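Local coordinates for putative uncharacterized protein (Burkholderia ambifaria, PDB 3W20), which is probably an iron(II)- and 2-oxoglutarate-dependent dioxygenase acting on N-substituted L-amino acids, with zinc bound at the metal site, at residues A[174-179]-A[197-202]; A[204-209]-A[243-248]. One frame throughout, in Å; residues are numbered along the deposited sequence.

Contact 1 of 2, residues A[174-179]-A[197-202]; sequences FPRQLG and DNRPES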
loop_
_atom_site.group_PDB
_atom_site.type_symbol
_atom_site.label_atom_id
_atom_site.label_comp_id
_atom_site.label_asym_id
_atom_site.label_seq_id
_atom_site.Cartn_x
_atom_site.Cartn_y
_atom_site.Cartn_z
ATOM N N PHE A 174 -10.748 -18.779 4.462
ATOM C CA PHE A 174 -10.859 -19.227 5.844
ATOM C C PHE A 174 -12.312 -19.530 6.084
ATOM O O PHE A 174 -13.159 -18.602 6.065
ATOM C CB PHE A 174 -10.400 -18.093 6.777
ATOM C CG PHE A 174 -8.879 -17.867 6.718
ATOM C CD1 PHE A 174 -8.054 -18.410 7.702
ATOM C CD2 PHE A 174 -8.289 -17.252 5.617
ATOM C CE1 PHE A 174 -6.657 -18.216 7.660
ATOM C CE2 PHE A 174 -6.889 -17.156 5.516
ATOM C CZ PHE A 174 -6.076 -17.637 6.559
ATOM N N PRO A 175 -12.686 -20.829 6.216
ATOM C CA PRO A 175 -14.147 -21.081 6.227
ATOM C C PRO A 175 -14.880 -20.520 7.429
ATOM O O PRO A 175 -16.087 -20.280 7.381
ATOM C CB PRO A 175 -14.237 -22.647 6.249
ATOM C CG PRO A 175 -12.853 -23.092 6.634
ATOM C CD PRO A 175 -11.861 -22.068 6.258
ATOM N N ARG A 176 -14.162 -20.221 8.522
ATOM C CA ARG A 176 -14.788 -19.623 9.656
ATOM C C ARG A 176 -14.521 -18.118 9.772
ATOM O O ARG A 176 -14.503 -17.574 10.887
ATOM C CB ARG A 176 -14.440 -20.344 10.982
ATOM C CG ARG A 176 -14.675 -21.868 10.927
ATOM C CD ARG A 176 -16.122 -22.230 10.501
ATOM N NE ARG A 176 -16.062 -23.529 9.794
ATOM C CZ ARG A 176 -16.946 -23.919 8.882
ATOM N NH1 ARG A 176 -16.783 -25.085 8.302
ATOM N NH2 ARG A 176 -18.035 -23.215 8.573
ATOM N N GLN A 177 -14.217 -17.437 8.650
ATOM C CA GLN A 177 -13.971 -15.969 8.744
ATOM C C GLN A 177 -15.202 -15.358 9.452
ATOM O O GLN A 177 -16.347 -15.689 9.082
ATOM C CB GLN A 177 -13.860 -15.391 7.346
ATOM C CG GLN A 177 -13.726 -13.822 7.337
ATOM C CD GLN A 177 -13.412 -13.279 5.947
ATOM O OE1 GLN A 177 -12.596 -13.841 5.227
ATOM N NE2 GLN A 177 -13.945 -12.077 5.660
ATOM N N LEU A 178 -14.961 -14.433 10.411
ATOM C CA LEU A 178 -16.113 -13.850 11.128
ATOM C C LEU A 178 -16.249 -12.414 10.769
ATOM O O LEU A 178 -15.214 -11.736 10.633
ATOM C CB LEU A 178 -15.920 -13.959 12.640
ATOM C CG LEU A 178 -15.626 -15.401 13.046
ATOM C CD1 LEU A 178 -15.413 -15.380 14.562
ATOM C CD2 LEU A 178 -16.754 -16.403 12.606
ATOM N N GLY A 179 -17.493 -11.912 10.707
ATOM C CA GLY A 179 -17.717 -10.456 10.743
ATOM C C GLY A 179 -18.126 -10.131 12.188
ATOM O O GLY A 179 -18.752 -10.980 12.869
ATOM N N ASP A 197 -28.428 -19.724 4.650
ATOM C CA ASP A 197 -27.613 -20.940 4.608
ATOM C C ASP A 197 -27.172 -21.249 3.187
ATOM O O ASP A 197 -27.612 -22.220 2.475
ATOM C CB ASP A 197 -28.383 -22.064 5.337
ATOM C CG ASP A 197 -27.708 -23.390 5.229
ATOM O OD1 ASP A 197 -26.468 -23.413 5.171
ATOM O OD2 ASP A 197 -28.451 -24.391 5.112
ATOM N N ASN A 198 -26.334 -20.341 2.689
ATOM C CA ASN A 198 -25.853 -20.374 1.301
ATOM C C ASN A 198 -24.468 -19.734 1.284
ATOM O O ASN A 198 -24.314 -18.666 1.813
ATOM C CB ASN A 198 -26.796 -19.600 0.375
ATOM C CG ASN A 198 -26.329 -19.600 -1.065
ATOM O OD1 ASN A 198 -25.360 -18.915 -1.428
ATOM N ND2 ASN A 198 -27.012 -20.410 -1.917
ATOM N N ARG A 199 -23.477 -20.453 0.759
ATOM C CA ARG A 199 -22.074 -19.885 0.713
ATOM C C ARG A 199 -21.506 -19.854 -0.658
ATOM O O ARG A 199 -20.972 -20.866 -1.173
ATOM C CB ARG A 199 -21.146 -20.728 1.645
ATOM C CG ARG A 199 -21.506 -20.820 3.085
ATOM C CD ARG A 199 -20.353 -21.686 3.784
ATOM N NE ARG A 199 -20.376 -21.122 5.051
ATOM C CZ ARG A 199 -19.381 -20.965 5.882
ATOM N NH1 ARG A 199 -18.133 -21.405 5.695
ATOM N NH2 ARG A 199 -19.728 -20.369 6.936
ATOM N N PRO A 200 -21.686 -18.751 -1.354
ATOM C CA PRO A 200 -21.185 -18.631 -2.722
ATOM C C PRO A 200 -19.684 -18.969 -2.778
ATOM O O PRO A 200 -18.957 -18.638 -1.845
ATOM C CB PRO A 200 -21.399 -17.145 -3.038
ATOM C CG PRO A 200 -22.457 -16.717 -2.112
ATOM C CD PRO A 200 -22.280 -17.505 -0.845
ATOM N N GLU A 201 -19.257 -19.696 -3.817
ATOM C CA GLU A 201 -17.888 -20.178 -3.885
ATOM C C GLU A 201 -16.834 -19.156 -4.359
ATOM O O GLU A 201 -15.647 -19.407 -4.215
ATOM C CB GLU A 201 -17.804 -21.459 -4.735
ATOM C CG GLU A 201 -18.563 -22.653 -4.139
ATOM C CD GLU A 201 -18.856 -23.734 -5.205
ATOM O OE1 GLU A 201 -18.576 -23.488 -6.405
ATOM O OE2 GLU A 201 -19.372 -24.817 -4.864
ATOM N N SER A 202 -17.229 -17.972 -4.807
ATOM C CA SER A 202 -16.228 -17.085 -5.375
ATOM C C SER A 202 -16.835 -15.727 -5.603
ATOM O O SER A 202 -18.097 -15.554 -5.539
ATOM C CB SER A 202 -15.714 -17.679 -6.710
ATOM O OG SER A 202 -16.785 -17.565 -7.678
#
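Arg199 reaches across to the type I beta turn Phe174-Gln177, which leads into strand 178-185 of the double-stranded beta-helix (DSBH) fold. Segment 197-202 is the loop between strand 193-196 and helix 203-216. The backbones stay well apart, with the CA atoms of Pro175 and Arg199 9.7 Å from each other. The long Arg199 side chain, extended from CG to NE, spans most of the gap.

The hydrogen bonding across the contact is a single bond. Arg199 NH1 donates to Pro175 O at 2.9 Å, with an N-H...O angle of 158°. The acceptor lies near the guanidinium plane. The turn itself is closed by Gln177 N bonding to Phe174 O.

The second interaction is between like charges. The Arg176 and Arg199 side chains cross at about a right angle, and their guanidinium planes are 34° apart. The bend at chi2 (-55°) turns the end of Arg176 back toward Arg199. Gln241 OE1 accepts from NH2 of both arginines, which probably eases the repulsion. Asn244 OD1 takes Arg199 NE.

Pro175 CB sits over the centre of the Arg176 guanidinium, 3.9 Å above its plane. The closest approach of the two charged groups is Arg176 NH2 to Arg199 NH1, 3.4 Å.

Contact 2 of 2, residues A[204-209]-A[243-248]; sequences AALDEM and KNLHAI. With ZN (zinc ion), chain C.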
loop_
_atom_site.group_PDB
_atom_site.type_symbol
_atom_site.label_atom_id
_atom_site.label_comp_id
_atom_site.label_asym_id
_atom_site.label_seq_id
_atom_site.Cartn_x
_atom_site.Cartn_y
_atom_site.Cartn_z
ATOM N N ALA A 204 -16.858 -14.308 -8.565
ATOM C CA ALA A 204 -17.605 -14.493 -9.808
ATOM C C ALA A 204 -19.041 -15.040 -9.496
ATOM O O ALA A 204 -20.020 -14.602 -10.113
ATOM C CB ALA A 204 -16.853 -15.435 -10.702
ATOM N N ALA A 205 -19.148 -16.010 -8.594
ATOM C CA ALA A 205 -20.464 -16.512 -8.174
ATOM C C ALA A 205 -21.316 -15.422 -7.564
ATOM O O ALA A 205 -22.486 -15.328 -7.921
ATOM C CB ALA A 205 -20.354 -17.745 -7.258
ATOM N N LEU A 206 -20.749 -14.537 -6.714
ATOM C CA LEU A 206 -21.562 -13.456 -6.151
ATOM C C LEU A 206 -21.973 -12.490 -7.245
ATOM O O LEU A 206 -23.107 -11.955 -7.212
ATOM C CB LEU A 206 -20.795 -12.589 -5.162
ATOM C CG LEU A 206 -20.572 -13.134 -3.797
ATOM C CD1 LEU A 206 -19.572 -12.192 -3.160
ATOM C CD2 LEU A 206 -21.910 -13.084 -3.072
ATOM N N ASP A 207 -21.038 -12.281 -8.175
ATOM C CA ASP A 207 -21.211 -11.276 -9.244
ATOM C C ASP A 207 -22.342 -11.803 -10.123
ATOM O O ASP A 207 -23.151 -11.009 -10.573
ATOM C CB ASP A 207 -19.936 -11.133 -10.079
ATOM C CG ASP A 207 -18.915 -10.165 -9.471
ATOM O OD1 ASP A 207 -19.285 -9.461 -8.518
ATOM O OD2 ASP A 207 -17.766 -10.121 -9.955
ATOM N N GLU A 208 -22.426 -13.119 -10.348
ATOM C CA GLU A 208 -23.542 -13.655 -11.159
ATOM C C GLU A 208 -24.856 -13.490 -10.381
ATOM O O GLU A 208 -25.940 -13.192 -10.957
ATOM C CB GLU A 208 -23.301 -15.094 -11.629
ATOM C CG GLU A 208 -24.365 -15.575 -12.615
ATOM C CD GLU A 208 -24.050 -16.894 -13.319
ATOM O OE1 GLU A 208 -23.098 -17.608 -12.927
ATOM O OE2 GLU A 208 -24.791 -17.229 -14.280
HETATM N N MSE A 209 -24.795 -13.673 -9.059
HETATM C CA MSE A 209 -25.990 -13.575 -8.262
HETATM C C MSE A 209 -26.536 -12.174 -8.288
HETATM O O MSE A 209 -27.762 -11.983 -8.366
HETATM C CB MSE A 209 -25.872 -14.086 -6.811
HETATM C CG MSE A 209 -25.631 -15.598 -6.861
HETATM SE SE MSE A 209 -24.798 -16.269 -5.135
HETATM C CE MSE A 209 -26.037 -15.242 -4.256
ATOM N N LYS A 243 -18.887 -15.902 5.504
ATOM C CA LYS A 243 -19.029 -16.555 4.188
ATOM C C LYS A 243 -20.509 -16.847 3.782
ATOM O O LYS A 243 -20.762 -17.115 2.578
ATOM C CB LYS A 243 -18.161 -17.829 4.186
ATOM C CG LYS A 243 -16.712 -17.377 3.928
ATOM C CD LYS A 243 -15.823 -18.609 3.828
ATOM C CE LYS A 243 -16.165 -19.643 2.740
ATOM N NZ LYS A 243 -16.212 -19.019 1.347
ATOM N N ASN A 244 -21.395 -16.908 4.795
ATOM C CA ASN A 244 -22.857 -17.081 4.526
ATOM C C ASN A 244 -23.341 -15.812 3.880
ATOM O O ASN A 244 -23.000 -14.709 4.337
ATOM C CB ASN A 244 -23.580 -17.309 5.831
ATOM C CG ASN A 244 -23.096 -18.555 6.542
ATOM O OD1 ASN A 244 -22.973 -19.565 5.973
ATOM N ND2 ASN A 244 -22.975 -18.477 7.813
ATOM N N LEU A 245 -24.107 -15.984 2.808
ATOM C CA LEU A 245 -24.764 -14.828 2.193
ATOM C C LEU A 245 -25.575 -14.010 3.249
ATOM O O LEU A 245 -26.233 -14.564 4.140
ATOM C CB LEU A 245 -25.643 -15.371 1.058
ATOM C CG LEU A 245 -25.971 -14.232 0.131
ATOM C CD1 LEU A 245 -24.827 -14.027 -0.840
ATOM C CD2 LEU A 245 -27.292 -14.589 -0.544
ATOM N N HIS A 246 -25.478 -12.682 3.172
ATOM C CA HIS A 246 -26.301 -11.859 4.076
ATOM C C HIS A 246 -26.551 -10.479 3.548
ATOM O O HIS A 246 -25.821 -10.037 2.679
ATOM C CB HIS A 246 -25.574 -11.719 5.448
ATOM C CG HIS A 246 -24.146 -11.216 5.369
ATOM N ND1 HIS A 246 -23.088 -12.020 5.046
ATOM C CD2 HIS A 246 -23.637 -9.974 5.665
ATOM C CE1 HIS A 246 -21.934 -11.272 5.100
ATOM N NE2 HIS A 246 -22.279 -10.017 5.521
ATOM N N ALA A 247 -27.465 -9.720 4.166
ATOM C CA ALA A 247 -27.810 -8.414 3.574
ATOM C C ALA A 247 -28.359 -7.592 4.682
ATOM O O ALA A 247 -28.946 -8.159 5.593
ATOM C CB ALA A 247 -28.890 -8.654 2.500
ATOM N N ILE A 248 -28.156 -6.279 4.644
ATOM C CA ILE A 248 -28.712 -5.363 5.679
ATOM C C ILE A 248 -30.045 -4.796 5.050
ATOM O O ILE A 248 -30.050 -4.385 3.883
ATOM C CB ILE A 248 -27.732 -4.178 6.010
ATOM C CG1 ILE A 248 -26.418 -4.675 6.621
ATOM C CG2 ILE A 248 -28.371 -3.248 7.038
ATOM C CD1 ILE A 248 -26.676 -5.609 7.806
HETATM ZN ZN ZN C . -20.768 -8.559 5.110
#
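Leu245 is gripped by two residues of helix 203-216, while the next residue, His246, which begins strand 246-248, binds the metal. Leu245 CD1 meets Leu206 CD2 at 3.8 Å. Leu245 CD1 is also 3.8 Å from CE of Met209, a selenomethionine. All contact between the segments is apolar, and no hydrogen bond crosses it.

The two helix residues approach differently. Leu206 and Leu245 slide past each other in opposite directions, and one methyl of each makes the touch. Met209 and Leu245 meet tip to tip, and Met209 CE also comes within 4.0 Å of Leu245 CD2. A bend at chi3 (45°) sets the direction of the Met209 terminal methyl. Leu206 and Met209 lie one helical turn apart and both also touch Pro200, in the loop before the helix. Leu245 also packs on Trp196 and Leu222.

His246 belongs to the zinc site. His246 NE2 binds zinc at 2.1 Å, and His155 and Asp157 complete the protein ligands. This is the two-histidine, one-carboxylate facial triad of 2-oxoglutarate dioxygenases. His246 ND1 donates to Asn244 O at 2.8 Å, with an N-H...O angle of 172°. The carbonyl oxygen lies in the ring plane, and the bond should restrain rotation of the imidazole.

The chemistry thus divides between neighbours. Leu245 joins the residue before strand 246-248 to the helix by apolar contacts, while the Asn244 carbonyl is a second-shell acceptor, consistent with holding His246 turned toward zinc.

How the contacts relate
From the N terminus, contact 1 comes first. It closes a loop from the turn before strand 178-185, through that strand and strand 193-196, to segment 197-202. Helix 203-216 follows at once and opens contact 2. That contact closes a longer loop, through strands 227-230 and 236-241, at segment 243-248. The loops are in series, neither nested nor crossed. They meet in space, with centres 10 Å apart. Asn198 O lies 2.9 Å from Leu245 N, a probable hydrogen bond, and Phe174 O packs on Lys243 CD. Segment 243-248 therefore joins the turn, the 197-202 loop and the helix beside the metal site.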